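Local coordinates for protein PorB (Corynebacterium glutamicum, PDB 2VQG) that probably forms anion-selective channels in the cell envelope as a small, all-helical porin, at residues Q39-L44 with A73-A78; A47-G52 with D65-Q70. All blocks are in the same frame, centred on the assembly; numbering follows the deposited sequence.

How the contacts relate
Contacts 1 and 2 join the same two helices, 41-52 and 61-80. Their centres are 11 Å apart. Contact 1 ties the start of helix 41-52 to the later part of helix 61-80; contact 2 ties the later part of helix 41-52 to the early part of helix 61-80. The two helices therefore run in roughly opposite directions, and contact 2 is nested within the chain loop that contact 1 closes. Ile48 bridges them: its CD1 packs 4.0 Å from Leu74 CD2. Together they form one helix-helix interface of this compact helical protein. Contact 1 is the more buried; at contact 2, helix 61-80 carries a zinc site on the side turned from helix 41-52.

Contact 1: residues Q39-L44 with A73-A78; sequences QYNREL and ALADRA
Leu44 lays its CD2 branch over Ala75 and against Ala78. Leu44 CD2 lies 3.5 Å from Ala78 CB, tighter than usual for two carbons, and 3.9 Å from Ala75 CA. The branch point, Leu44 CG, rests 4.0 Å from Ala75 CB. Small alanines on helix 61-80 let the leucine come this close to the backbone.

Asn41 supplies the polar half. With CG held anti to the backbone N (chi1 176°), the amide reaches across to helix 61-80. Asn41 ND2 donates to Asp76 OD1 at 2.9 Å, and the N-H...O angle is 159°. The carboxylate accepts through its anti lone pair, and the bond lies near the amide plane of Asn41, yet the amide and carboxylate planes stand 61° apart. Asn41 OD1 sits 3.7 Å from Ala75 CB. Asn41 ND2 also bonds Gln79 OE1, so two acceptors on helix 61-80 fix the turn of the amide. Asp76 binds zinc in a structure of this protein, though none is bound to it here.

Ala75 also packs on Ala45 of helix 41-52. Leu29 of helix 19-31 touches both Leu44 and Ala78, making this a three-helix junction, with Val84 of the following loop also against Leu44.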
loop_
_atom_site.group_PDB
_atom_site.type_symbol
_atom_site.label_atom_id
_atom_site.label_comp_id
_atom_site.label_asym_id
_atom_site.label_seq_id
_atom_site.Cartn_x
_atom_site.Cartn_y
_atom_site.Cartn_z
ATOM N N GLN A 39 -2.419 -11.809 -2.262
ATOM C CA GLN A 39 -2.489 -10.571 -2.979
ATOM C C GLN A 39 -1.152 -10.284 -3.643
ATOM O O GLN A 39 -0.092 -10.510 -3.056
ATOM C CB GLN A 39 -2.855 -9.456 -2.005
ATOM C CG GLN A 39 -3.538 -8.283 -2.614
ATOM C CD GLN A 39 -3.867 -7.229 -1.569
ATOM O OE1 GLN A 39 -3.279 -7.221 -0.488
ATOM N NE2 GLN A 39 -4.808 -6.334 -1.887
ATOM N N TYR A 40 -1.217 -9.801 -4.879
ATOM C CA TYR A 40 -0.047 -9.294 -5.576
ATOM C C TYR A 40 0.193 -7.852 -5.205
ATOM O O TYR A 40 -0.747 -7.158 -4.795
ATOM C CB TYR A 40 -0.256 -9.405 -7.082
ATOM C CG TYR A 40 -0.143 -10.833 -7.557
ATOM C CD1 TYR A 40 1.098 -11.458 -7.632
ATOM C CD2 TYR A 40 -1.275 -11.565 -7.909
ATOM C CE1 TYR A 40 1.219 -12.765 -8.045
ATOM C CE2 TYR A 40 -1.166 -12.888 -8.336
ATOM C CZ TYR A 40 0.086 -13.484 -8.397
ATOM O OH TYR A 40 0.218 -14.803 -8.817
ATOM N N ASN A 41 1.434 -7.396 -5.372
ATOM C CA ASN A 41 1.788 -5.988 -5.164
ATOM C C ASN A 41 0.779 -5.051 -5.850
ATOM O O ASN A 41 0.184 -4.170 -5.208
ATOM C CB ASN A 41 3.233 -5.738 -5.654
ATOM C CG ASN A 41 3.655 -4.268 -5.562
ATOM O OD1 ASN A 41 2.930 -3.364 -6.001
ATOM N ND2 ASN A 41 4.843 -4.027 -5.017
ATOM N N ARG A 42 0.563 -5.275 -7.145
ATOM C CA ARG A 42 -0.328 -4.427 -7.938
ATOM C C ARG A 42 -1.730 -4.294 -7.337
ATOM O O ARG A 42 -2.306 -3.200 -7.334
ATOM C CB ARG A 42 -0.420 -4.964 -9.377
ATOM C CG ARG A 42 -0.926 -3.940 -10.378
ATOM C CD ARG A 42 -1.132 -4.541 -11.765
ATOM N NE ARG A 42 0.069 -4.496 -12.608
ATOM C CZ ARG A 42 0.783 -5.563 -12.992
ATOM N NH1 ARG A 42 0.434 -6.783 -12.603
ATOM N NH2 ARG A 42 1.849 -5.409 -13.773
ATOM N N GLU A 43 -2.266 -5.405 -6.835
ATOM C CA GLU A 43 -3.610 -5.446 -6.237
ATOM C C GLU A 43 -3.691 -4.627 -4.953
ATOM O O GLU A 43 -4.655 -3.887 -4.731
ATOM C CB GLU A 43 -4.021 -6.879 -5.927
ATOM C CG GLU A 43 -4.168 -7.753 -7.179
ATOM C CD GLU A 43 -4.519 -9.204 -6.866
ATOM O OE1 GLU A 43 -4.092 -9.744 -5.811
ATOM O OE2 GLU A 43 -5.233 -9.810 -7.702
ATOM N N LEU A 44 -2.674 -4.766 -4.107
ATOM C CA LEU A 44 -2.619 -3.924 -2.903
ATOM C C LEU A 44 -2.546 -2.432 -3.259
ATOM O O LEU A 44 -3.231 -1.606 -2.642
ATOM C CB LEU A 44 -1.442 -4.331 -1.993
ATOM C CG LEU A 44 -1.181 -3.434 -0.766
ATOM C CD1 LEU A 44 -2.403 -3.340 0.145
ATOM C CD2 LEU A 44 0.026 -3.938 0.042
ATOM N N ALA A 73 4.073 3.161 -3.755
ATOM C CA ALA A 73 5.212 3.148 -2.833
ATOM C C ALA A 73 4.922 2.349 -1.573
ATOM O O ALA A 73 5.800 1.638 -1.070
ATOM C CB ALA A 73 5.619 4.570 -2.468
ATOM N N LEU A 74 3.701 2.475 -1.049
ATOM C CA LEU A 74 3.324 1.749 0.164
ATOM C C LEU A 74 3.220 0.237 -0.109
ATOM O O LEU A 74 3.647 -0.589 0.714
ATOM C CB LEU A 74 2.038 2.354 0.758
ATOM C CG LEU A 74 1.594 1.903 2.146
ATOM C CD1 LEU A 74 2.714 1.975 3.176
ATOM C CD2 LEU A 74 0.350 2.734 2.592
ATOM N N ALA A 75 2.714 -0.129 -1.292
ATOM C CA ALA A 75 2.590 -1.530 -1.652
ATOM C C ALA A 75 3.973 -2.123 -1.832
ATOM O O ALA A 75 4.200 -3.281 -1.461
ATOM C CB ALA A 75 1.760 -1.700 -2.914
ATOM N N ASP A 76 4.895 -1.326 -2.378
ATOM C CA ASP A 76 6.317 -1.728 -2.458
ATOM C C ASP A 76 6.894 -2.034 -1.066
ATOM O O ASP A 76 7.601 -3.036 -0.901
ATOM C CB ASP A 76 7.177 -0.650 -3.119
ATOM C CG ASP A 76 7.014 -0.608 -4.641
ATOM O OD1 ASP A 76 6.364 -1.519 -5.206
ATOM O OD2 ASP A 76 7.567 0.326 -5.266
ATOM N N ARG A 77 6.621 -1.164 -0.089
ATOM C CA ARG A 77 7.104 -1.391 1.271
ATOM C C ARG A 77 6.490 -2.658 1.877
ATOM O O ARG A 77 7.194 -3.420 2.552
ATOM C CB ARG A 77 6.916 -0.144 2.148
ATOM C CG ARG A 77 7.602 1.081 1.524
ATOM C CD ARG A 77 7.707 2.283 2.456
ATOM N NE ARG A 77 6.429 2.949 2.693
ATOM C CZ ARG A 77 5.923 3.934 1.948
ATOM N NH1 ARG A 77 6.567 4.396 0.883
ATOM N NH2 ARG A 77 4.761 4.467 2.285
ATOM N N ALA A 78 5.208 -2.898 1.600
ATOM C CA ALA A 78 4.553 -4.138 2.000
ATOM C C ALA A 78 5.218 -5.381 1.391
ATOM O O ALA A 78 5.390 -6.398 2.073
ATOM C CB ALA A 78 3.111 -4.101 1.642
#

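Contact 2: residues A47-G52 with D65-Q70. With ZN (zinc ion), chain P; ZN (zinc ion), chain L.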
loop_
_atom_site.group_PDB
_atom_site.type_symbol
_atom_site.label_atom_id
_atom_site.label_comp_id
_atom_site.label_asym_id
_atom_site.label_seq_id
_atom_site.Cartn_x
_atom_site.Cartn_y
_atom_site.Cartn_z
ATOM N N ALA A 47 -5.877 -1.276 -4.290
ATOM C CA ALA A 47 -6.779 -1.202 -3.164
ATOM C C ALA A 47 -6.509 0.034 -2.306
ATOM O O ALA A 47 -7.463 0.703 -1.863
ATOM C CB ALA A 47 -6.727 -2.488 -2.334
ATOM N N ILE A 48 -5.227 0.341 -2.070
ATOM C CA ILE A 48 -4.865 1.562 -1.324
ATOM C C ILE A 48 -5.359 2.814 -2.079
ATOM O O ILE A 48 -6.026 3.693 -1.504
ATOM C CB ILE A 48 -3.339 1.648 -1.082
ATOM C CG1 ILE A 48 -2.893 0.510 -0.146
ATOM C CG2 ILE A 48 -2.963 3.049 -0.482
ATOM C CD1 ILE A 48 -1.353 0.337 -0.072
ATOM N N ALA A 49 -5.075 2.867 -3.378
ATOM C CA ALA A 49 -5.502 4.016 -4.196
ATOM C C ALA A 49 -7.020 4.219 -4.155
ATOM O O ALA A 49 -7.506 5.349 -4.061
ATOM C CB ALA A 49 -5.026 3.831 -5.679
ATOM N N ALA A 50 -7.769 3.127 -4.244
ATOM C CA ALA A 50 -9.225 3.207 -4.228
ATOM C C ALA A 50 -9.705 3.853 -2.919
ATOM O O ALA A 50 -10.592 4.719 -2.936
ATOM C CB ALA A 50 -9.827 1.858 -4.411
ATOM N N LYS A 51 -9.095 3.451 -1.799
ATOM C CA LYS A 51 -9.484 4.007 -0.498
ATOM C C LYS A 51 -8.950 5.433 -0.283
ATOM O O LYS A 51 -9.474 6.172 0.570
ATOM C CB LYS A 51 -9.018 3.100 0.645
ATOM C CG LYS A 51 -9.623 1.698 0.649
ATOM C CD LYS A 51 -11.104 1.733 0.906
ATOM C CE LYS A 51 -11.679 0.304 1.057
ATOM N NZ LYS A 51 -11.477 -0.212 2.427
ATOM N N GLY A 52 -7.913 5.810 -1.030
ATOM C CA GLY A 52 -7.387 7.180 -0.949
ATOM C C GLY A 52 -8.170 8.189 -1.790
ATOM O O GLY A 52 -7.988 9.401 -1.643
ATOM N N ASP A 65 -2.728 11.792 -8.931
ATOM C CA ASP A 65 -1.433 11.200 -9.212
ATOM C C ASP A 65 -0.654 10.899 -7.931
ATOM O O ASP A 65 -0.050 9.822 -7.798
ATOM C CB ASP A 65 -0.601 12.102 -10.123
ATOM C CG ASP A 65 0.747 11.498 -10.436
ATOM O OD1 ASP A 65 0.783 10.363 -10.961
ATOM O OD2 ASP A 65 1.774 12.138 -10.131
ATOM N N TRP A 66 -0.671 11.843 -6.993
ATOM C CA TRP A 66 -0.033 11.650 -5.677
ATOM C C TRP A 66 -0.618 10.411 -4.990
ATOM O O TRP A 66 0.128 9.566 -4.481
ATOM C CB TRP A 66 -0.251 12.884 -4.806
ATOM C CG TRP A 66 0.505 12.879 -3.528
ATOM C CD1 TRP A 66 1.688 13.515 -3.268
ATOM C CD2 TRP A 66 0.118 12.231 -2.307
ATOM N NE1 TRP A 66 2.078 13.279 -1.959
ATOM C CE2 TRP A 66 1.123 12.503 -1.349
ATOM C CE3 TRP A 66 -0.978 11.440 -1.935
ATOM C CZ2 TRP A 66 1.065 12.005 -0.034
ATOM C CZ3 TRP A 66 -1.033 10.941 -0.630
ATOM C CH2 TRP A 66 -0.020 11.242 0.304
ATOM N N ASN A 67 -1.952 10.289 -5.011
ATOM C CA ASN A 67 -2.619 9.103 -4.462
ATOM C C ASN A 67 -2.056 7.799 -5.057
ATOM O O ASN A 67 -1.660 6.903 -4.310
ATOM C CB ASN A 67 -4.133 9.211 -4.677
ATOM C CG ASN A 67 -4.911 8.016 -4.155
ATOM O OD1 ASN A 67 -4.677 7.504 -3.041
ATOM N ND2 ASN A 67 -5.907 7.603 -4.934
ATOM N N GLU A 68 -2.010 7.707 -6.389
ATOM C CA GLU A 68 -1.524 6.501 -7.069
ATOM C C GLU A 68 -0.070 6.229 -6.725
ATOM O O GLU A 68 0.295 5.098 -6.377
ATOM C CB GLU A 68 -1.682 6.609 -8.598
ATOM C CG GLU A 68 -3.125 6.692 -9.065
ATOM C CD GLU A 68 -3.920 5.409 -8.858
ATOM O OE1 GLU A 68 -3.331 4.301 -8.815
ATOM O OE2 GLU A 68 -5.156 5.509 -8.758
ATOM N N ASP A 69 0.748 7.275 -6.796
ATOM C CA ASP A 69 2.188 7.140 -6.518
ATOM C C ASP A 69 2.485 6.690 -5.088
ATOM O O ASP A 69 3.366 5.855 -4.881
ATOM C CB ASP A 69 2.922 8.437 -6.796
ATOM C CG ASP A 69 2.954 8.770 -8.257
ATOM O OD1 ASP A 69 2.728 7.854 -9.086
ATOM O OD2 ASP A 69 3.194 9.954 -8.576
ATOM N N GLN A 70 1.781 7.261 -4.118
ATOM C CA GLN A 70 1.970 6.865 -2.726
ATOM C C GLN A 70 1.401 5.476 -2.439
ATOM O O GLN A 70 1.994 4.724 -1.654
ATOM C CB GLN A 70 1.439 7.918 -1.760
ATOM C CG GLN A 70 2.174 9.256 -1.884
ATOM C CD GLN A 70 3.681 9.155 -1.636
ATOM O OE1 GLN A 70 4.139 8.430 -0.746
ATOM N NE2 GLN A 70 4.452 9.907 -2.412
HETATM ZN ZN ZN P . 2.796 9.573 -11.024
HETATM ZN ZN ZN L . 3.828 11.420 -9.849
#
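Segments 47-52 and 65-70 are near-antiparallel helices, their axes 8.6 Å apart at 148°, with Ala49 and Glu68 closest by CA.

Asn67 reaches across to the other backbone. Its chi1 of 179° sets CG anti to the backbone N, which carries the amide towards Ala49 and Gly52 of the other segment. Asn67 ND2 gives a nearly straight bond to Ala49 O at 2.9 Å. The oxygen lies in the amide plane of Asn67, while the donor is tilted 20° from the carbonyl plane of Ala49. The other branch, Asn67 OD1, lies 3.4 Å from Gly52 CA. Glu53 borders Asn67 as well.

The pair is an antiparallel helical hairpin, linked through the short helix 55-59. Ala49 is a small residue of the interface, with Ala71 also against it. Glu68 starts out away from helix 41-52, but in the conformer given its chain is bent. The carboxylate then folds back over the Ala49 methyl, with Glu68 OE2 3.5 Å from Ala49 CB.

One turn apart, Asp65 and Asp69 hold two zinc positions only about 2.4 Å apart, probably alternatives. Asp65 OD1 approaches the chain P zinc and Asp65 OD2 the chain L zinc, each at 2.2 Å; Asp65 has two conformers, so this detail is doubtful. Asp69 OD2 lies 2.0 Å from the chain L zinc; both Asp69 oxygens reach the chain P zinc at longer range.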